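Transcription termination factor FttA (Methanosarcina mazei, PDB 2XR1) probably terminates transcription by cutting nascent RNA at the polymerase exit channel with a two-zinc nuclease site and degrading the released transcript from its 5' end. Local coordinates at residues T244-D249 and P270-L275; L253-F258 and A302-H307. All coordinates share one frame; numbering follows the deposited sequence.

Interaction 1 (T244-D249 and P270-L275). With ZN (zinc ion), chain E; ZN (zinc ion), chain F.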
loop_
_atom_site.group_PDB
_atom_site.type_symbol
_atom_site.label_atom_id
_atom_site.label_comp_id
_atom_site.label_asym_id
_atom_site.label_seq_id
_atom_site.Cartn_x
_atom_site.Cartn_y
_atom_site.Cartn_z
ATOM N N THR B 244 -3.995 20.951 -3.318
ATOM C CA THR B 244 -2.819 21.770 -3.498
ATOM C C THR B 244 -3.126 23.012 -4.334
ATOM O O THR B 244 -2.567 24.073 -4.078
ATOM C CB THR B 244 -1.723 20.990 -4.201
ATOM O OG1 THR B 244 -2.231 20.570 -5.450
ATOM C CG2 THR B 244 -1.293 19.775 -3.420
ATOM N N HIS B 245 -4.007 22.879 -5.329
ATOM C CA HIS B 245 -4.451 24.027 -6.110
ATOM C C HIS B 245 -5.705 23.633 -6.875
ATOM O O HIS B 245 -6.093 22.476 -6.870
ATOM C CB HIS B 245 -3.365 24.580 -7.062
ATOM C CG HIS B 245 -2.944 23.646 -8.151
ATOM N ND1 HIS B 245 -2.196 22.507 -7.919
ATOM C CD2 HIS B 245 -3.129 23.705 -9.495
ATOM C CE1 HIS B 245 -1.952 21.906 -9.074
ATOM N NE2 HIS B 245 -2.484 22.624 -10.047
ATOM N N ALA B 246 -6.327 24.610 -7.527
ATOM C CA ALA B 246 -7.695 24.454 -8.003
ATOM C C ALA B 246 -7.846 23.676 -9.273
ATOM O O ALA B 246 -8.952 23.398 -9.653
ATOM C CB ALA B 246 -8.357 25.806 -8.177
ATOM N N HIS B 247 -6.753 23.299 -9.930
ATOM C CA HIS B 247 -6.873 22.613 -11.211
ATOM C C HIS B 247 -7.662 21.305 -11.089
ATOM O O HIS B 247 -7.498 20.552 -10.139
ATOM C CB HIS B 247 -5.516 22.372 -11.842
ATOM C CG HIS B 247 -4.942 23.561 -12.545
ATOM N ND1 HIS B 247 -3.585 23.779 -12.634
ATOM C CD2 HIS B 247 -5.532 24.567 -13.219
ATOM C CE1 HIS B 247 -3.370 24.880 -13.328
ATOM N NE2 HIS B 247 -4.534 25.379 -13.688
ATOM N N LEU B 248 -8.522 21.067 -12.069
ATOM C CA LEU B 248 -9.339 19.870 -12.090
ATOM C C LEU B 248 -8.534 18.590 -11.882
ATOM O O LEU B 248 -8.967 17.729 -11.147
ATOM C CB LEU B 248 -10.190 19.811 -13.358
ATOM C CG LEU B 248 -11.519 20.535 -13.110
ATOM C CD1 LEU B 248 -12.223 20.884 -14.395
ATOM C CD2 LEU B 248 -12.433 19.754 -12.136
ATOM N N ASP B 249 -7.335 18.510 -12.464
ATOM C CA ASP B 249 -6.496 17.321 -12.369
ATOM C C ASP B 249 -5.939 17.172 -10.973
ATOM O O ASP B 249 -5.104 16.324 -10.782
ATOM C CB ASP B 249 -5.363 17.332 -13.440
ATOM C CG ASP B 249 -4.304 18.468 -13.231
ATOM O OD1 ASP B 249 -4.711 19.652 -13.218
ATOM O OD2 ASP B 249 -3.063 18.220 -13.104
ATOM N N PRO B 270 -7.570 29.923 0.594
ATOM C CA PRO B 270 -8.894 30.550 0.292
ATOM C C PRO B 270 -9.222 30.701 -1.194
ATOM O O PRO B 270 -10.352 30.456 -1.597
ATOM C CB PRO B 270 -8.808 31.916 0.974
ATOM C CG PRO B 270 -7.801 31.727 2.067
ATOM C CD PRO B 270 -6.842 30.629 1.665
ATOM N N PRO B 271 -8.267 31.131 -2.016
ATOM C CA PRO B 271 -8.592 31.233 -3.426
ATOM C C PRO B 271 -8.828 29.865 -4.074
ATOM O O PRO B 271 -9.684 29.737 -4.953
ATOM C CB PRO B 271 -7.355 31.906 -4.026
ATOM C CG PRO B 271 -6.671 32.512 -2.874
ATOM C CD PRO B 271 -6.921 31.646 -1.734
ATOM N N THR B 272 -8.081 28.860 -3.666
ATOM C CA THR B 272 -8.344 27.533 -4.140
ATOM C C THR B 272 -9.791 27.172 -3.887
ATOM O O THR B 272 -10.458 26.589 -4.719
ATOM C CB THR B 272 -7.428 26.503 -3.429
ATOM O OG1 THR B 272 -6.082 26.788 -3.780
ATOM C CG2 THR B 272 -7.737 25.096 -3.824
ATOM N N ARG B 273 -10.273 27.492 -2.707
ATOM C CA ARG B 273 -11.603 27.109 -2.339
ATOM C C ARG B 273 -12.578 27.641 -3.376
ATOM O O ARG B 273 -13.394 26.908 -3.919
ATOM C CB ARG B 273 -11.912 27.714 -0.993
ATOM C CG ARG B 273 -12.961 26.968 -0.243
ATOM C CD ARG B 273 -14.241 27.673 -0.220
ATOM N NE ARG B 273 -14.204 29.003 0.368
ATOM C CZ ARG B 273 -14.662 29.317 1.588
ATOM N NH1 ARG B 273 -15.127 28.381 2.439
ATOM N NH2 ARG B 273 -14.646 30.590 1.986
ATOM N N ASP B 274 -12.456 28.928 -3.665
ATOM C CA ASP B 274 -13.391 29.582 -4.584
ATOM C C ASP B 274 -13.304 29.032 -6.014
ATOM O O ASP B 274 -14.350 28.809 -6.665
ATOM C CB ASP B 274 -13.136 31.080 -4.574
ATOM C CG ASP B 274 -13.466 31.731 -3.218
ATOM O OD1 ASP B 274 -14.138 31.084 -2.363
ATOM O OD2 ASP B 274 -13.072 32.915 -3.015
ATOM N N LEU B 275 -12.065 28.780 -6.486
ATOM C CA LEU B 275 -11.838 28.279 -7.830
ATOM C C LEU B 275 -12.356 26.866 -7.943
ATOM O O LEU B 275 -13.022 26.544 -8.909
ATOM C CB LEU B 275 -10.369 28.357 -8.205
ATOM C CG LEU B 275 -9.832 29.785 -8.336
ATOM C CD1 LEU B 275 -8.285 29.888 -8.279
ATOM C CD2 LEU B 275 -10.445 30.401 -9.564
HETATM ZN ZN ZN E . -1.971 22.641 -12.174
HETATM ZN ZN ZN F . -1.476 19.471 -12.536
HETATM O O HOH W 1 -4.708 25.133 -1.961
#
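Ala246 meets the first turns of helix 270-290 through Thr272 and Leu275, while the histidines on either side of it in sequence turn to a zinc ion. Its methyl points at the helix and lies against Leu275, with CD1 of that leucine 4.1 Å from Ala246 CB. A small residue suits a place where the backbone passes so near, the CA atoms of Ala246 and Thr272 being 5.0 Å apart. Thr272 uses both branches. With OG1 beside the backbone N (chi1 -64°), CG2 lies anti to that N and packs on the peptide joining His245 to Ala246, with His245 C at 3.9 Å. OG1 hydrogen-bonds Thr269 OG1 and a water 2.8 Å away, which gives a weak bond to Thr244 O.

His245 leaves the chain away from the helix. Its CG sits between the backbone N and the carbonyl carbon (chi1 65°), which swings the ring round to bind zinc through NE2 at 2.2 Å. ND1 donates to Thr244 OG1, 3.1 Å away and 24° out of the ring plane. Thr244 OG1 is also bonded to Asp212, a second shell that probably steadies the rotation of the ring. His247, the N-cap of helix 248-251, coordinates through the other ring nitrogen: its ND1 binds the same zinc at 2.0 Å, and this ND1 sits in plane at the edge of the His245 ring. His332 and Asp355 complete that site. Asp249 offers OD2 to the second zinc at 2.1 Å, joined there by His250, His607 and the shared Asp355. The sequence His-Ala-His-Leu-Asp-His is the HxHxDH motif of the metallo-beta-lactamase superfamily, here with its backbone resting on the start of helix 270-290 while its metal-binding side chains face the two zincs.

Interaction 2 (L253-F258 and A302-H307)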
loop_
_atom_site.group_PDB
_atom_site.type_symbol
_atom_site.label_atom_id
_atom_site.label_comp_id
_atom_site.label_asym_id
_atom_site.label_seq_id
_atom_site.Cartn_x
_atom_site.Cartn_y
_atom_site.Cartn_z
ATOM N N LEU B 253 -12.076 15.210 -8.454
ATOM C CA LEU B 253 -12.794 14.075 -7.912
ATOM C C LEU B 253 -12.894 14.111 -6.388
ATOM O O LEU B 253 -13.411 13.174 -5.771
ATOM C CB LEU B 253 -12.161 12.779 -8.372
ATOM C CG LEU B 253 -12.453 12.434 -9.850
ATOM C CD1 LEU B 253 -11.691 11.183 -10.221
ATOM C CD2 LEU B 253 -13.902 12.253 -10.105
ATOM N N VAL B 254 -12.520 15.219 -5.775
ATOM C CA VAL B 254 -12.734 15.336 -4.359
ATOM C C VAL B 254 -14.209 15.139 -3.992
ATOM O O VAL B 254 -14.494 14.527 -2.973
ATOM C CB VAL B 254 -12.214 16.652 -3.800
ATOM C CG1 VAL B 254 -12.743 16.896 -2.322
ATOM C CG2 VAL B 254 -10.698 16.650 -3.876
ATOM N N PRO B 255 -15.148 15.627 -4.808
ATOM C CA PRO B 255 -16.500 15.327 -4.441
ATOM C C PRO B 255 -16.859 13.851 -4.552
ATOM O O PRO B 255 -17.810 13.430 -3.904
ATOM C CB PRO B 255 -17.340 16.175 -5.419
ATOM C CG PRO B 255 -16.490 17.294 -5.748
ATOM C CD PRO B 255 -15.083 16.686 -5.819
ATOM N N LEU B 256 -16.148 13.068 -5.358
ATOM C CA LEU B 256 -16.443 11.638 -5.454
ATOM C C LEU B 256 -16.127 10.960 -4.119
ATOM O O LEU B 256 -16.795 10.018 -3.713
ATOM C CB LEU B 256 -15.597 11.005 -6.563
ATOM C CG LEU B 256 -15.885 9.575 -7.012
ATOM C CD1 LEU B 256 -17.312 9.399 -7.432
ATOM C CD2 LEU B 256 -14.991 9.237 -8.128
ATOM N N LEU B 257 -15.084 11.453 -3.433
ATOM C CA LEU B 257 -14.768 10.978 -2.076
ATOM C C LEU B 257 -15.981 11.111 -1.176
ATOM O O LEU B 257 -16.322 10.182 -0.446
ATOM C CB LEU B 257 -13.600 11.740 -1.459
ATOM C CG LEU B 257 -12.271 11.559 -2.200
ATOM C CD1 LEU B 257 -11.140 12.405 -1.642
ATOM C CD2 LEU B 257 -11.866 10.095 -2.206
ATOM N N PHE B 258 -16.653 12.247 -1.247
ATOM C CA PHE B 258 -17.852 12.439 -0.430
ATOM C C PHE B 258 -19.013 11.522 -0.874
ATOM O O PHE B 258 -19.746 10.967 -0.049
ATOM C CB PHE B 258 -18.231 13.916 -0.412
ATOM C CG PHE B 258 -17.317 14.739 0.426
ATOM C CD1 PHE B 258 -17.479 14.799 1.786
ATOM C CD2 PHE B 258 -16.287 15.409 -0.131
ATOM C CE1 PHE B 258 -16.652 15.530 2.545
ATOM C CE2 PHE B 258 -15.432 16.147 0.649
ATOM C CZ PHE B 258 -15.610 16.198 1.976
ATOM N N ALA B 302 -21.677 20.862 -2.980
ATOM C CA ALA B 302 -22.138 21.496 -1.744
ATOM C C ALA B 302 -21.552 20.833 -0.489
ATOM O O ALA B 302 -21.058 21.507 0.445
ATOM C CB ALA B 302 -23.651 21.505 -1.679
ATOM N N LYS B 303 -21.590 19.509 -0.479
ATOM C CA LYS B 303 -21.076 18.763 0.645
ATOM C C LYS B 303 -19.576 18.973 0.818
ATOM O O LYS B 303 -19.095 19.056 1.945
ATOM C CB LYS B 303 -21.375 17.280 0.469
ATOM C CG LYS B 303 -21.205 16.475 1.757
ATOM C CD LYS B 303 -21.864 15.105 1.660
ATOM C CE LYS B 303 -22.102 14.474 3.034
ATOM N NZ LYS B 303 -20.918 14.592 3.950
ATOM N N THR B 304 -18.833 19.056 -0.289
ATOM C CA THR B 304 -17.413 19.292 -0.211
ATOM C C THR B 304 -17.121 20.683 0.345
ATOM O O THR B 304 -16.125 20.861 1.080
ATOM C CB THR B 304 -16.756 19.232 -1.596
ATOM O OG1 THR B 304 -16.943 17.931 -2.142
ATOM C CG2 THR B 304 -15.284 19.552 -1.543
ATOM N N LEU B 305 -17.935 21.672 -0.042
ATOM C CA LEU B 305 -17.703 23.035 0.406
ATOM C C LEU B 305 -17.997 23.161 1.907
ATOM O O LEU B 305 -17.306 23.873 2.609
ATOM C CB LEU B 305 -18.552 24.012 -0.411
ATOM C CG LEU B 305 -18.543 25.500 -0.084
ATOM C CD1 LEU B 305 -17.157 26.084 -0.222
ATOM C CD2 LEU B 305 -19.541 26.221 -1.005
ATOM N N LYS B 306 -19.025 22.470 2.396
ATOM C CA LYS B 306 -19.357 22.468 3.829
ATOM C C LYS B 306 -18.234 21.864 4.636
ATOM O O LYS B 306 -18.118 22.100 5.834
ATOM C CB LYS B 306 -20.612 21.641 4.109
ATOM C CG LYS B 306 -21.861 22.367 3.835
ATOM C CD LYS B 306 -23.101 21.608 4.313
ATOM C CE LYS B 306 -23.616 20.610 3.268
ATOM N NZ LYS B 306 -25.061 20.423 3.355
ATOM N N HIS B 307 -17.408 21.054 3.985
ATOM C CA HIS B 307 -16.273 20.450 4.662
ATOM C C HIS B 307 -14.976 21.115 4.316
ATOM O O HIS B 307 -13.930 20.629 4.722
ATOM C CB HIS B 307 -16.200 18.952 4.309
ATOM C CG HIS B 307 -17.309 18.146 4.896
ATOM N ND1 HIS B 307 -18.599 18.210 4.424
ATOM C CD2 HIS B 307 -17.325 17.269 5.927
ATOM C CE1 HIS B 307 -19.373 17.413 5.150
ATOM N NE2 HIS B 307 -18.621 16.818 6.061
#
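Phe258 reaches from helix 254-259 across to Thr304 of helix 299-306 and to His307 just after it, a helix packing within the metallo-beta-lactamase fold in which the axes of 254-258 and 302-306 run at 93° and approach to 9.1 Å. Its CG is anti to the carbonyl carbon (chi1 -73°), which lays the ring over the backbone of the second helix. One face receives Thr304 CA in a CH-pi contact, 4.2 Å from the ring centroid, with Lys303 O over that face too. The broad, apolar ring suits this place because it can cover a helix backbone and still meet a second ring. That partner, His307, is oblique, its plane turned 50° from that of Phe258, and Phe258 CE1 stands over the imidazole face. Tyr262 meets Phe258 edge-to-face.

Thr304 fits the crossing because both branches serve: CG2 touches Val254 CG1 at 3.8 Å, while OG1 lies beside Pro255 and the Phe258 rim and is hydrogen-bonded to Met300 O one turn back. Lys303 passes the other side of the rim, NZ 4.1 Å from Phe258 CD1. The imidazole is tied back to the end of the preceding helix, where His307 ND1 donates to Lys303 O at 2.7 Å.

Interactions 1 and 2 lie with their centres 13 Å apart, and their segments alternate along the chain: 244-249, 253-258, 270-275, then 302-307. Helices 248-251 and 254-259 come between parallel neighbouring strands 240-242 and 266-268 of one mixed sheet; helix 270-290 follows strand 266-268, and helix 299-306 leads into the edge strand 308-310. The two contacts also touch directly, the side chains of Arg273 and Leu305 packing together. Interaction 1 holds zinc ligands themselves, whereas in interaction 2 Val254 stays about 13 Å, side chain to ion, from a bound zinc. Interaction 1 sets the metal-binding loop on helix 270-290 and interaction 2 packs helix 254-259 on helix 299-306, binding together the connections around these parallel strands.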